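Local coordinates for D-ribose pyranase (Bacillus subtilis, PDB 1OGF), which probably catalyses the interconversion of the beta-pyranose and beta-furanose forms of D-ribose, the first step of ribose degradation, as a decamer of two pentamers, at residues Ala29-Pro34 with Glu99-Leu104. Sequence-based numbering, arbitrary orientation.
Sequences AGLPVP and EEFKLL
Leu31 and Pro32 pack against Phe101 and Lys102 where the loop between strands 23-27 and 39-41 meets helix 98-104, beside the sugar pocket of this RbsD/FucU fold. No hydrogen bond joins residues 29-34 to 99-104; the contact is made by apolar groups and the carbon chain of a lysine.

The two methyls of Leu31 divide the work: CD2 comes to the edge of the Phe101 ring, near the ring plane, at 4.2 Å from CE2, while CD1 lies 4.2 Å from CG of Lys102. CG of Phe101 stands anti to the backbone N (chi1 -180°), which sends the ring off the helix to meet the leucine, the two side chains crossing at about a right angle. Both residues are buried and both also touch Asn122, a substrate-binding residue; a glycerol bound next to Leu31 is consistent with the leucine bordering that pocket.

Across the contact, Pro32 packs against the aliphatic chain of Lys102. Lys102 runs across the Pro32 ring, with its CD 4.1 Å from the ring CD; the bend at chi3 (-65°) then turns the chain aside, and NZ ends nearer than CE to Pro32 CG. The same side chain lies near His98, another substrate-binding residue, and packs on Thr21 of a second subunit, while Pro32 packs on Asp22 of that subunit, so the contact sits at a subunit interface.

Farther along the loop, Pro34 CG only grazes the carbonyl O of Lys102, an oxygen hydrogen-bonded to Thr105 OG1. The closest approach of the whole contact is 3.7 Å, from Pro32 CG to Lys102 CD.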
ATOM      1  N   ALA A  29       8.240  27.242  12.414  1.00 20.86           N
ATOM      2  CA  ALA A  29       9.190  26.190  12.085  1.00 19.10           C
ATOM      3  C   ALA A  29       9.500  25.152  13.176  1.00 20.07           C
ATOM      4  O   ALA A  29      10.270  24.214  12.937  1.00 17.80           O
ATOM      5  CB  ALA A  29      10.484  26.829  11.597  1.00 16.85           C
ATOM      6  N   GLY A  30       8.908  25.306  14.358  1.00 19.30           N
ATOM      7  CA  GLY A  30       9.188  24.369  15.437  1.00 18.64           C
ATOM      8  C   GLY A  30       8.016  23.574  15.988  1.00 17.60           C
ATOM      9  O   GLY A  30       8.211  22.711  16.834  1.00 17.91           O
ATOM     10  N   LEU A  31       6.799  23.848  15.533  1.00 15.88           N
ATOM     11  CA  LEU A  31       5.658  23.102  16.048  1.00 18.88           C
ATOM     12  C   LEU A  31       5.759  21.631  15.645  1.00 20.05           C
ATOM     13  O   LEU A  31       6.019  21.313  14.484  1.00 19.26           O
ATOM     14  CB  LEU A  31       4.346  23.677  15.516  1.00 17.53           C
ATOM     15  CG  LEU A  31       3.065  23.075  16.094  1.00 21.24           C
ATOM     16  CD1 LEU A  31       2.934  23.486  17.549  1.00 20.52           C
ATOM     17  CD2 LEU A  31       1.844  23.563  15.303  1.00 21.63           C
ATOM     18  N   PRO A  32       5.595  20.715  16.616  1.00 19.20           N
ATOM     19  CA  PRO A  32       5.664  19.285  16.312  1.00 19.46           C
ATOM     20  C   PRO A  32       4.367  18.893  15.603  1.00 19.42           C
ATOM     21  O   PRO A  32       3.292  19.396  15.944  1.00 19.86           O
ATOM     22  CB  PRO A  32       5.780  18.648  17.697  1.00 17.97           C
ATOM     23  CG  PRO A  32       4.997  19.591  18.563  1.00 15.48           C
ATOM     24  CD  PRO A  32       5.469  20.940  18.067  1.00 17.28           C
ATOM     25  N   VAL A  33       4.463  18.019  14.608  1.00 20.48           N
ATOM     26  CA  VAL A  33       3.272  17.573  13.886  1.00 20.83           C
ATOM     27  C   VAL A  33       2.892  16.187  14.398  1.00 21.28           C
ATOM     28  O   VAL A  33       3.708  15.261  14.351  1.00 22.91           O
ATOM     29  CB  VAL A  33       3.525  17.491  12.368  1.00 18.57           C
ATOM     30  CG1 VAL A  33       2.299  16.895  11.663  1.00 20.04           C
ATOM     31  CG2 VAL A  33       3.812  18.870  11.826  1.00 21.24           C
ATOM     32  N   PRO A  34       1.658  16.027  14.898  1.00 20.08           N
ATOM     33  CA  PRO A  34       1.202  14.734  15.417  1.00 20.40           C
ATOM     34  C   PRO A  34       1.257  13.656  14.344  1.00 21.76           C
ATOM     35  O   PRO A  34       1.152  13.955  13.149  1.00 20.15           O
ATOM     36  CB  PRO A  34      -0.225  15.026  15.862  1.00 21.41           C
ATOM     37  CG  PRO A  34      -0.189  16.503  16.165  1.00 20.33           C
ATOM     38  CD  PRO A  34       0.597  17.039  15.016  1.00 18.18           C
ATOM     39  N   GLU A  99      -0.157  23.620  25.394  1.00 32.44           N
ATOM     40  CA  GLU A  99      -0.371  22.179  25.527  1.00 32.37           C
ATOM     41  C   GLU A  99      -1.730  21.773  24.970  1.00 31.29           C
ATOM     42  O   GLU A  99      -1.819  20.853  24.153  1.00 30.94           O
ATOM     43  CB  GLU A  99      -0.268  21.741  26.992  1.00 33.96           C
ATOM     44  CG  GLU A  99       1.109  21.936  27.612  1.00 35.95           C
ATOM     45  CD  GLU A  99       2.220  21.310  26.787  1.00 37.57           C
ATOM     46  OE1 GLU A  99       2.107  20.118  26.429  1.00 37.06           O
ATOM     47  OE2 GLU A  99       3.211  22.015  26.498  1.00 39.16           O
ATOM     48  N   GLU A 100      -2.788  22.447  25.413  1.00 29.74           N
ATOM     49  CA  GLU A 100      -4.127  22.136  24.924  1.00 29.96           C
ATOM     50  C   GLU A 100      -4.121  22.299  23.407  1.00 28.60           C
ATOM     51  O   GLU A 100      -4.682  21.481  22.683  1.00 27.03           O
ATOM     52  CB  GLU A 100      -5.164  23.096  25.504  1.00 33.36           C
ATOM     53  CG  GLU A 100      -5.154  23.244  27.008  1.00 39.40           C
ATOM     54  CD  GLU A 100      -6.082  24.356  27.464  1.00 42.14           C
ATOM     55  OE1 GLU A 100      -7.309  24.208  27.283  1.00 44.28           O
ATOM     56  OE2 GLU A 100      -5.589  25.381  27.990  1.00 43.44           O
ATOM     57  N   PHE A 101      -3.485  23.375  22.944  1.00 26.46           N
ATOM     58  CA  PHE A 101      -3.393  23.680  21.526  1.00 25.14           C
ATOM     59  C   PHE A 101      -2.832  22.492  20.754  1.00 24.58           C
ATOM     60  O   PHE A 101      -3.444  22.027  19.792  1.00 23.94           O
ATOM     61  CB  PHE A 101      -2.492  24.904  21.300  1.00 25.21           C
ATOM     62  CG  PHE A 101      -2.344  25.293  19.847  1.00 25.00           C
ATOM     63  CD1 PHE A 101      -3.313  26.070  19.214  1.00 25.10           C
ATOM     64  CD2 PHE A 101      -1.245  24.855  19.104  1.00 24.13           C
ATOM     65  CE1 PHE A 101      -3.193  26.405  17.856  1.00 23.62           C
ATOM     66  CE2 PHE A 101      -1.113  25.181  17.751  1.00 22.61           C
ATOM     67  CZ  PHE A 101      -2.090  25.959  17.124  1.00 23.76           C
ATOM     68  N   LYS A 102      -1.666  22.007  21.175  1.00 23.73           N
ATOM     69  CA  LYS A 102      -1.037  20.878  20.502  1.00 23.91           C
ATOM     70  C   LYS A 102      -1.941  19.652  20.472  1.00 24.38           C
ATOM     71  O   LYS A 102      -2.004  18.953  19.463  1.00 24.66           O
ATOM     72  CB  LYS A 102       0.302  20.539  21.158  1.00 23.50           C
ATOM     73  CG  LYS A 102       1.373  21.593  20.896  1.00 22.02           C
ATOM     74  CD  LYS A 102       2.781  21.063  21.123  1.00 23.66           C
ATOM     75  CE  LYS A 102       3.046  20.683  22.577  1.00 25.91           C
ATOM     76  NZ  LYS A 102       4.422  20.108  22.744  1.00 28.17           N
ATOM     77  N   LEU A 103      -2.656  19.405  21.565  1.00 24.27           N
ATOM     78  CA  LEU A 103      -3.561  18.268  21.628  1.00 24.70           C
ATOM     79  C   LEU A 103      -4.657  18.432  20.578  1.00 26.14           C
ATOM     80  O   LEU A 103      -5.180  17.446  20.040  1.00 25.05           O
ATOM     81  CB  LEU A 103      -4.193  18.159  23.021  1.00 22.52           C
ATOM     82  CG  LEU A 103      -3.308  17.684  24.184  1.00 25.05           C
ATOM     83  CD1 LEU A 103      -4.139  17.631  25.459  1.00 23.63           C
ATOM     84  CD2 LEU A 103      -2.731  16.306  23.886  1.00 23.63           C
ATOM     85  N   LEU A 104      -4.991  19.685  20.286  1.00 26.02           N
ATOM     86  CA  LEU A 104      -6.032  19.992  19.315  1.00 26.58           C
ATOM     87  C   LEU A 104      -5.575  19.742  17.892  1.00 24.74           C
ATOM     88  O   LEU A 104      -6.368  19.335  17.050  1.00 23.77           O
ATOM     89  CB  LEU A 104      -6.477  21.445  19.459  1.00 28.15           C
ATOM     90  CG  LEU A 104      -7.926  21.607  19.913  1.00 31.32           C
ATOM     91  CD1 LEU A 104      -8.178  23.052  20.313  1.00 30.68           C
ATOM     92  CD2 LEU A 104      -8.867  21.164  18.786  1.00 31.13           C
TER